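Local structure of aldehyde dehydrogenase (Burkholderia vietnamiensis, 5KF0) at residues A[94-99]-A[324-329]; A[11-16]-A[25-30]; A[268-273]-A[440-445]. The protein probably oxidises aldehydes to carboxylic acids with a nicotinamide cofactor, as its family does, and is seen here with NADPH bound. All blocks are in the same frame, centred on the assembly; numbering follows the deposited sequence.

Contact 1: residues A[94-99]-A[324-329]; sequences ALCIEA and DPKDPS
C96 points from helix 88-99 toward the loop 324-329, which lies between helices 306-319 and 338-353, and its sulfur rests against the peptide joining P325 to K326. With SG anti to the backbone N (chi1 -177°), the thiol reaches away from the helix and lies 3.6 Å from P325 O. The aliphatic parts of both loop residues close round the same atom: P325 CB and K326 CG each lie 4.0 Å from C96 SG, in directions roughly at right angles. The proline therefore offers its CB and the lysine its CG, the root of its chain. Beyond CG the lysine bends at chi3 and chi4, which turns the amine towards a water and the acidic groups. This water, 2.6 Å from K326 NZ, accepts from it and donates a weak bond to C96 O, so a single solvent molecule joins the two segments beside the sulfur. The stronger partner of the amine is D33, with which it forms a salt bridge; D324 OD1 is only a long ion pair. Within the loop a type I beta turn runs from D324 to D327, stiffened by an Asx turn in which K326 N donates to D324 OD1 at 2.9 Å, meeting that oxygen from above the carboxylate plane. I103 and S106 of helix 103-123 also touch C96, while F35 packs on P325. The chemistry is thus divided: a buried thiol, touching carbon and a peptide, carries the packing, whereas the charged group of lysine, aspartates and water at the exposed side probably adds electrostatic attachment. With the salt bridge to D33 and the long one to D324, K326 would be expected to remain protonated.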
loop_
_atom_site.group_PDB
_atom_site.type_symbol
_atom_site.label_atom_id
_atom_site.label_comp_id
_atom_site.label_asym_id
_atom_site.label_seq_id
_atom_site.Cartn_x
_atom_site.Cartn_y
_atom_site.Cartn_z
ATOM N N ALA A 94 4.864 32.780 -23.951
ATOM C CA ALA A 94 6.214 32.903 -23.406
ATOM C C ALA A 94 7.050 31.689 -23.779
ATOM O O ALA A 94 8.207 31.817 -24.200
ATOM C CB ALA A 94 6.158 33.070 -21.889
ATOM N N LEU A 95 6.459 30.504 -23.658
ATOM C CA LEU A 95 7.158 29.276 -24.012
ATOM C C LEU A 95 7.471 29.234 -25.503
ATOM O O LEU A 95 8.574 28.843 -25.905
ATOM C CB LEU A 95 6.309 28.082 -23.587
ATOM C CG LEU A 95 6.713 26.671 -23.966
ATOM C CD1 LEU A 95 8.144 26.390 -23.523
ATOM C CD2 LEU A 95 5.738 25.725 -23.278
ATOM N N CYS A 96 6.515 29.636 -26.337
ATOM C CA CYS A 96 6.732 29.671 -27.774
ATOM C C CYS A 96 7.928 30.553 -28.120
ATOM O O CYS A 96 8.789 30.173 -28.920
ATOM C CB CYS A 96 5.458 30.179 -28.446
ATOM S SG CYS A 96 5.484 30.226 -30.210
ATOM N N ILE A 97 8.003 31.730 -27.504
ATOM C CA ILE A 97 9.066 32.675 -27.820
ATOM C C ILE A 97 10.410 32.160 -27.316
ATOM O O ILE A 97 11.368 32.023 -28.088
ATOM C CB ILE A 97 8.736 34.057 -27.234
ATOM C CG1 ILE A 97 7.508 34.637 -27.929
ATOM C CG2 ILE A 97 9.932 35.008 -27.393
ATOM C CD1 ILE A 97 6.949 35.856 -27.217
ATOM N N GLU A 98 10.509 31.881 -26.011
ATOM C CA GLU A 98 11.823 31.658 -25.422
ATOM C C GLU A 98 12.389 30.275 -25.727
ATOM O O GLU A 98 13.611 30.101 -25.664
ATOM C CB GLU A 98 11.788 31.886 -23.899
ATOM C CG GLU A 98 11.075 30.842 -23.060
ATOM C CD GLU A 98 11.150 31.170 -21.571
ATOM O OE1 GLU A 98 12.028 31.979 -21.195
ATOM O OE2 GLU A 98 10.330 30.636 -20.787
ATOM N N ALA A 99 11.544 29.286 -26.025
ATOM C CA ALA A 99 12.039 27.976 -26.428
ATOM C C ALA A 99 11.910 27.733 -27.922
ATOM O O ALA A 99 12.398 26.708 -28.410
ATOM C CB ALA A 99 11.316 26.858 -25.661
ATOM N N ASP A 324 7.999 29.123 -38.661
ATOM C CA ASP A 324 7.769 29.972 -37.496
ATOM C C ASP A 324 6.952 29.218 -36.454
ATOM O O ASP A 324 5.848 28.745 -36.770
ATOM C CB ASP A 324 7.037 31.239 -37.944
ATOM C CG ASP A 324 6.956 32.311 -36.864
ATOM O OD1 ASP A 324 7.125 31.999 -35.669
ATOM O OD2 ASP A 324 6.718 33.490 -37.231
ATOM N N PRO A 325 7.438 29.079 -35.220
ATOM C CA PRO A 325 6.641 28.377 -34.199
ATOM C C PRO A 325 5.370 29.120 -33.810
ATOM O O PRO A 325 4.468 28.497 -33.235
ATOM C CB PRO A 325 7.614 28.243 -33.018
ATOM C CG PRO A 325 8.614 29.336 -33.229
ATOM C CD PRO A 325 8.769 29.467 -34.715
ATOM N N LYS A 326 5.246 30.411 -34.146
ATOM C CA LYS A 326 4.004 31.137 -33.904
ATOM C C LYS A 326 2.897 30.723 -34.865
ATOM O O LYS A 326 1.721 31.001 -34.606
ATOM C CB LYS A 326 4.259 32.644 -34.010
ATOM C CG LYS A 326 5.290 33.127 -33.000
ATOM C CD LYS A 326 5.592 34.613 -33.173
ATOM C CE LYS A 326 6.980 34.820 -33.767
ATOM N NZ LYS A 326 8.076 34.255 -32.904
ATOM N N ASP A 327 3.248 30.077 -35.964
ATOM C CA ASP A 327 2.268 29.614 -36.935
ATOM C C ASP A 327 1.629 28.332 -36.408
ATOM O O ASP A 327 2.351 27.375 -36.105
ATOM C CB ASP A 327 2.977 29.387 -38.268
ATOM C CG ASP A 327 2.048 28.968 -39.397
ATOM O OD1 ASP A 327 0.880 28.610 -39.167
ATOM O OD2 ASP A 327 2.524 28.984 -40.544
ATOM N N PRO A 328 0.305 28.280 -36.234
ATOM C CA PRO A 328 -0.307 27.051 -35.700
ATOM C C PRO A 328 -0.184 25.859 -36.630
ATOM O O PRO A 328 -0.471 24.738 -36.194
ATOM C CB PRO A 328 -1.778 27.447 -35.493
ATOM C CG PRO A 328 -2.000 28.581 -36.449
ATOM C CD PRO A 328 -0.697 29.344 -36.443
ATOM N N SER A 329 0.233 26.048 -37.882
ATOM C CA SER A 329 0.476 24.910 -38.760
ATOM C C SER A 329 1.898 24.374 -38.653
ATOM O O SER A 329 2.195 23.326 -39.239
ATOM C CB SER A 329 0.173 25.268 -40.219
ATOM O OG SER A 329 1.114 26.188 -40.744
HETATM O O HOH W 1 8.212 32.128 -31.387
#

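Contact 2: residues A[11-16]-A[25-30]; sequences KDTYPY and ANTDLE
Y16 brings the hydroxyl end of its ring obliquely against the methyl of A25, with OH 3.4 Å and CE2 3.6 Å from A25 CB. Its chi1 of 58° places CG between the backbone N and the carbonyl carbon, which swings the ring across to the other segment. Farther along, T13 and T27 meet methyl to methyl, their CG2 atoms 3.8 Å apart and the two side chains crossing at a slant. Between these two apolar touches a water bridges the two backbones: it donates to Y14 O at 2.8 Å and to N26 O at 2.7 Å. N26 OD1 accepts from D28 N at 2.9 Å in an Asx turn and from L45 N as well, so the bend before L29 is tied to L45, just past strand 39-43. Y14 points away from 25-30, its OH receiving K11 N. The segments do not pair as strands because strand 39-43 lies between strands 13-18 and 29-32 in the four-stranded sheet, hydrogen-bonding to both. Strand 21-23 flanks 13-18 on its other side, and V192 and L195 of helix 192-202 pack on Y14.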
loop_
_atom_site.group_PDB
_atom_site.type_symbol
_atom_site.label_atom_id
_atom_site.label_comp_id
_atom_site.label_asym_id
_atom_site.label_seq_id
_atom_site.Cartn_x
_atom_site.Cartn_y
_atom_site.Cartn_z
ATOM N N LYS A 11 6.641 40.730 -20.632
ATOM C CA LYS A 11 7.140 42.005 -20.148
ATOM C C LYS A 11 8.513 42.318 -20.750
ATOM O O LYS A 11 9.241 41.430 -21.204
ATOM C CB LYS A 11 7.206 41.994 -18.617
ATOM C CG LYS A 11 5.834 41.819 -17.959
ATOM C CD LYS A 11 5.875 42.047 -16.447
ATOM C CE LYS A 11 6.240 40.784 -15.675
ATOM N NZ LYS A 11 6.340 41.018 -14.198
ATOM N N ASP A 12 8.852 43.612 -20.760
ATOM C CA ASP A 12 10.161 44.040 -21.246
ATOM C C ASP A 12 11.277 43.602 -20.314
ATOM O O ASP A 12 12.409 43.383 -20.767
ATOM C CB ASP A 12 10.216 45.561 -21.392
ATOM C CG ASP A 12 9.454 46.067 -22.592
ATOM O OD1 ASP A 12 9.097 45.255 -23.472
ATOM O OD2 ASP A 12 9.233 47.291 -22.659
ATOM N N THR A 13 10.986 43.499 -19.014
ATOM C CA THR A 13 11.936 43.038 -18.011
ATOM C C THR A 13 11.210 42.157 -16.999
ATOM O O THR A 13 10.003 42.305 -16.779
ATOM C CB THR A 13 12.617 44.191 -17.253
ATOM O OG1 THR A 13 11.651 44.860 -16.442
ATOM C CG2 THR A 13 13.252 45.207 -18.211
ATOM N N TYR A 14 11.967 41.252 -16.369
ATOM C CA TYR A 14 11.490 40.394 -15.294
ATOM C C TYR A 14 12.457 40.451 -14.120
ATOM O O TYR A 14 13.676 40.535 -14.317
ATOM C CB TYR A 14 11.338 38.916 -15.748
ATOM C CG TYR A 14 10.153 38.698 -16.661
ATOM C CD1 TYR A 14 8.940 38.222 -16.167
ATOM C CD2 TYR A 14 10.237 38.989 -18.014
ATOM C CE1 TYR A 14 7.855 38.034 -17.001
ATOM C CE2 TYR A 14 9.154 38.804 -18.859
ATOM C CZ TYR A 14 7.966 38.329 -18.343
ATOM O OH TYR A 14 6.891 38.157 -19.183
ATOM N N PRO A 15 11.947 40.395 -12.892
ATOM C CA PRO A 15 12.816 40.254 -11.724
ATOM C C PRO A 15 13.150 38.788 -11.495
ATOM O O PRO A 15 12.573 37.893 -12.117
ATOM C CB PRO A 15 11.939 40.788 -10.593
ATOM C CG PRO A 15 10.551 40.280 -10.989
ATOM C CD PRO A 15 10.522 40.315 -12.522
ATOM N N TYR A 16 14.087 38.542 -10.585
ATOM C CA TYR A 16 14.164 37.205 -10.009
ATOM C C TYR A 16 13.446 37.213 -8.668
ATOM O O TYR A 16 13.037 38.257 -8.166
ATOM C CB TYR A 16 15.607 36.674 -9.886
ATOM C CG TYR A 16 16.633 37.448 -9.085
ATOM C CD1 TYR A 16 16.473 37.678 -7.717
ATOM C CD2 TYR A 16 17.810 37.884 -9.686
ATOM C CE1 TYR A 16 17.442 38.360 -6.986
ATOM C CE2 TYR A 16 18.773 38.561 -8.963
ATOM C CZ TYR A 16 18.586 38.801 -7.620
ATOM O OH TYR A 16 19.545 39.475 -6.894
ATOM N N ALA A 25 17.036 43.215 -9.771
ATOM C CA ALA A 25 18.429 43.478 -9.415
ATOM C C ALA A 25 19.209 44.063 -10.583
ATOM O O ALA A 25 20.089 44.913 -10.386
ATOM C CB ALA A 25 19.093 42.188 -8.928
ATOM N N ASN A 26 18.915 43.610 -11.794
ATOM C CA ASN A 26 19.599 44.056 -13.002
ATOM C C ASN A 26 18.777 43.565 -14.184
ATOM O O ASN A 26 17.759 42.885 -14.016
ATOM C CB ASN A 26 21.032 43.521 -13.053
ATOM C CG ASN A 26 21.077 42.009 -13.020
ATOM O OD1 ASN A 26 20.663 41.352 -13.973
ATOM N ND2 ASN A 26 21.561 41.448 -11.913
ATOM N N THR A 27 19.229 43.900 -15.389
ATOM C CA THR A 27 18.649 43.361 -16.615
ATOM C C THR A 27 19.713 42.653 -17.448
ATOM O O THR A 27 19.733 42.749 -18.677
ATOM C CB THR A 27 17.969 44.458 -17.433
ATOM O OG1 THR A 27 18.891 45.520 -17.667
ATOM C CG2 THR A 27 16.755 45.009 -16.688
ATOM N N ASP A 28 20.601 41.906 -16.785
ATOM C CA ASP A 28 21.795 41.420 -17.465
ATOM C C ASP A 28 21.568 40.160 -18.297
ATOM O O ASP A 28 22.384 39.878 -19.181
ATOM C CB ASP A 28 22.912 41.181 -16.447
ATOM C CG ASP A 28 23.428 42.472 -15.835
ATOM O OD1 ASP A 28 23.327 43.534 -16.486
ATOM O OD2 ASP A 28 23.933 42.432 -14.699
ATOM N N LEU A 29 20.489 39.403 -18.069
ATOM C CA LEU A 29 20.251 38.172 -18.822
ATOM C C LEU A 29 19.299 38.457 -19.984
ATOM O O LEU A 29 18.102 38.682 -19.783
ATOM C CB LEU A 29 19.704 37.066 -17.919
ATOM C CG LEU A 29 19.371 35.752 -18.646
ATOM C CD1 LEU A 29 20.561 35.224 -19.444
ATOM C CD2 LEU A 29 18.890 34.678 -17.657
ATOM N N GLU A 30 19.837 38.452 -21.203
ATOM C CA GLU A 30 19.015 38.641 -22.390
ATOM C C GLU A 30 18.416 37.305 -22.810
ATOM O O GLU A 30 19.128 36.301 -22.905
ATOM C CB GLU A 30 19.848 39.231 -23.529
ATOM C CG GLU A 30 20.416 40.606 -23.211
ATOM C CD GLU A 30 21.096 41.253 -24.403
ATOM O OE1 GLU A 30 21.730 40.535 -25.202
ATOM O OE2 GLU A 30 20.985 42.488 -24.541
HETATM O O HOH W 2 15.105 42.943 -14.057
#

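Contact 3: residues A[268-273]-A[440-445]; sequences ADQFEQ and VINDVP
Q273 turns CG in between its backbone N and carbonyl carbon (chi1 61°) and then runs extended, while N442 holds CG anti to its backbone N (chi1 -155°); together these torsions bring the two side-chain amides together, nearly coplanar. Q273 NE2 donates to N442 OD1 over 2.9 Å, in the plane of the N442 carbonyl and on a lone pair of OD1, and the amide planes differ by only 13°. The same nitrogen is directed at Q270 OE1, but that separation, 2.5 Å, is too short to be taken at face value. Q270 NE2 in turn donates to D269 OD1 at 2.9 Å and to a water 3.1 Å away, which donates to N442 OD1. That oxygen is therefore gripped twice, by the amide and by the water. N442 ND2 is held by R483 O of the second subunit, which helps fix how the asparagine amide is turned. Q273 is the N-cap residue of helix 274-286, whose Y276 reaches N442 O. N442 follows directly on strand 438-441, which pairs in parallel with 416-420 on one flank and with a strand of the second subunit on the other, carrying the sheet across the subunit interface.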
loop_
_atom_site.group_PDB
_atom_site.type_symbol
_atom_site.label_atom_id
_atom_site.label_comp_id
_atom_site.label_asym_id
_atom_site.label_seq_id
_atom_site.Cartn_x
_atom_site.Cartn_y
_atom_site.Cartn_z
ATOM N N ALA A 268 6.025 -7.632 -36.046
ATOM C CA ALA A 268 5.548 -8.237 -37.284
ATOM C C ALA A 268 4.028 -8.219 -37.427
ATOM O O ALA A 268 3.529 -8.424 -38.541
ATOM C CB ALA A 268 6.066 -9.677 -37.366
ATOM N N ASP A 269 3.286 -7.974 -36.341
ATOM C CA ASP A 269 1.829 -8.069 -36.337
ATOM C C ASP A 269 1.135 -6.726 -36.566
ATOM O O ASP A 269 -0.077 -6.618 -36.346
ATOM C CB ASP A 269 1.343 -8.695 -35.017
ATOM C CG ASP A 269 1.761 -7.899 -33.780
ATOM O OD1 ASP A 269 2.404 -6.837 -33.912
ATOM O OD2 ASP A 269 1.444 -8.352 -32.654
ATOM N N GLN A 270 1.861 -5.717 -37.035
ATOM C CA GLN A 270 1.358 -4.348 -37.067
ATOM C C GLN A 270 0.834 -3.902 -38.433
ATOM O O GLN A 270 0.513 -2.719 -38.590
ATOM C CB GLN A 270 2.456 -3.388 -36.597
ATOM C CG GLN A 270 2.814 -3.576 -35.123
ATOM C CD GLN A 270 1.647 -3.225 -34.235
ATOM O OE1 GLN A 270 1.225 -2.068 -34.187
ATOM N NE2 GLN A 270 1.096 -4.227 -33.544
ATOM N N PHE A 271 0.720 -4.800 -39.416
ATOM C CA PHE A 271 0.375 -4.337 -40.765
ATOM C C PHE A 271 -0.938 -3.555 -40.788
ATOM O O PHE A 271 -1.033 -2.502 -41.435
ATOM C CB PHE A 271 0.291 -5.503 -41.748
ATOM C CG PHE A 271 -0.029 -5.064 -43.155
ATOM C CD1 PHE A 271 0.974 -4.594 -43.989
ATOM C CD2 PHE A 271 -1.333 -5.085 -43.626
ATOM C CE1 PHE A 271 0.687 -4.167 -45.278
ATOM C CE2 PHE A 271 -1.628 -4.660 -44.913
ATOM C CZ PHE A 271 -0.613 -4.202 -45.738
ATOM N N GLU A 272 -1.957 -4.041 -40.078
ATOM C CA GLU A 272 -3.271 -3.413 -40.145
ATOM C C GLU A 272 -3.333 -2.046 -39.470
ATOM O O GLU A 272 -4.307 -1.319 -39.680
ATOM C CB GLU A 272 -4.329 -4.334 -39.535
ATOM C CG GLU A 272 -4.534 -5.620 -40.320
ATOM C CD GLU A 272 -5.071 -5.364 -41.713
ATOM O OE1 GLU A 272 -5.993 -4.530 -41.852
ATOM O OE2 GLU A 272 -4.564 -5.987 -42.671
ATOM N N GLN A 273 -2.359 -1.668 -38.648
ATOM C CA GLN A 273 -2.405 -0.326 -38.075
ATOM C C GLN A 273 -1.140 0.463 -38.388
ATOM O O GLN A 273 -0.693 1.298 -37.602
ATOM C CB GLN A 273 -2.686 -0.361 -36.572
ATOM C CG GLN A 273 -1.689 -1.082 -35.688
ATOM C CD GLN A 273 -1.929 -0.759 -34.206
ATOM O OE1 GLN A 273 -3.027 -0.333 -33.833
ATOM N NE2 GLN A 273 -0.899 -0.937 -33.362
ATOM N N VAL A 440 6.966 1.302 -23.172
ATOM C CA VAL A 440 5.641 1.703 -23.640
ATOM C C VAL A 440 5.178 0.702 -24.689
ATOM O O VAL A 440 5.889 0.451 -25.673
ATOM C CB VAL A 440 5.653 3.136 -24.201
ATOM C CG1 VAL A 440 4.245 3.549 -24.630
ATOM C CG2 VAL A 440 6.209 4.114 -23.158
ATOM N N ILE A 441 3.995 0.122 -24.483
ATOM C CA ILE A 441 3.435 -0.881 -25.394
ATOM C C ILE A 441 2.328 -0.229 -26.208
ATOM O O ILE A 441 1.370 0.316 -25.644
ATOM C CB ILE A 441 2.899 -2.112 -24.637
ATOM C CG1 ILE A 441 4.007 -2.777 -23.804
ATOM C CG2 ILE A 441 2.278 -3.117 -25.627
ATOM C CD1 ILE A 441 5.180 -3.303 -24.640
ATOM N N ASN A 442 2.454 -0.307 -27.535
ATOM C CA ASN A 442 1.486 0.215 -28.502
ATOM C C ASN A 442 1.493 1.749 -28.566
ATOM O O ASN A 442 0.506 2.363 -28.984
ATOM C CB ASN A 442 0.066 -0.317 -28.218
ATOM C CG ASN A 442 -0.805 -0.322 -29.453
ATOM O OD1 ASN A 442 -0.306 -0.464 -30.572
ATOM N ND2 ASN A 442 -2.115 -0.166 -29.260
ATOM N N ASP A 443 2.600 2.372 -28.161
ATOM C CA ASP A 443 2.868 3.779 -28.453
ATOM C C ASP A 443 4.382 3.978 -28.415
ATOM O O ASP A 443 5.137 3.074 -28.044
ATOM C CB ASP A 443 2.149 4.718 -27.473
ATOM C CG ASP A 443 2.013 6.147 -28.004
ATOM O OD1 ASP A 443 1.543 7.014 -27.247
ATOM O OD2 ASP A 443 2.400 6.423 -29.164
ATOM N N VAL A 444 4.817 5.173 -28.809
ATOM C CA VAL A 444 6.243 5.498 -28.859
ATOM C C VAL A 444 6.804 5.686 -27.453
ATOM O O VAL A 444 6.040 5.921 -26.494
ATOM C CB VAL A 444 6.503 6.758 -29.704
ATOM C CG1 VAL A 444 6.408 6.421 -31.202
ATOM C CG2 VAL A 444 5.533 7.874 -29.320
ATOM N N PRO A 445 8.129 5.598 -27.283
ATOM C CA PRO A 445 8.732 5.928 -25.982
ATOM C C PRO A 445 8.481 7.358 -25.556
ATOM O O PRO A 445 8.700 7.685 -24.385
ATOM C CB PRO A 445 10.232 5.681 -26.214
ATOM C CG PRO A 445 10.403 5.847 -27.718
ATOM C CD PRO A 445 9.156 5.197 -28.266
HETATM O O HOH W 3 -1.009 -3.435 -31.467
#

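Contacts 1 and 2 are neighbours, with centres 21 Å and nearest atoms about 6 Å apart; strand 29-32, entered from 25-30, leads directly to D33, K34 and F35, which meet contact 1. Near the latter a magnesium ion, bound by E93 and by H6 and H8 of the N-terminal histidine tag, sits about 7 Å from the K326 side chain. The Y16 side chain of contact 2 lies about 13 Å from the bound NADPH. Contact 3 is remote, its centre 31 Å from that of contact 1 and 47 Å from that of contact 2, across the chain's centre from contact 2. It alone of the three involves other subunits, whereas contacts 1 and 2 are internal to one chain.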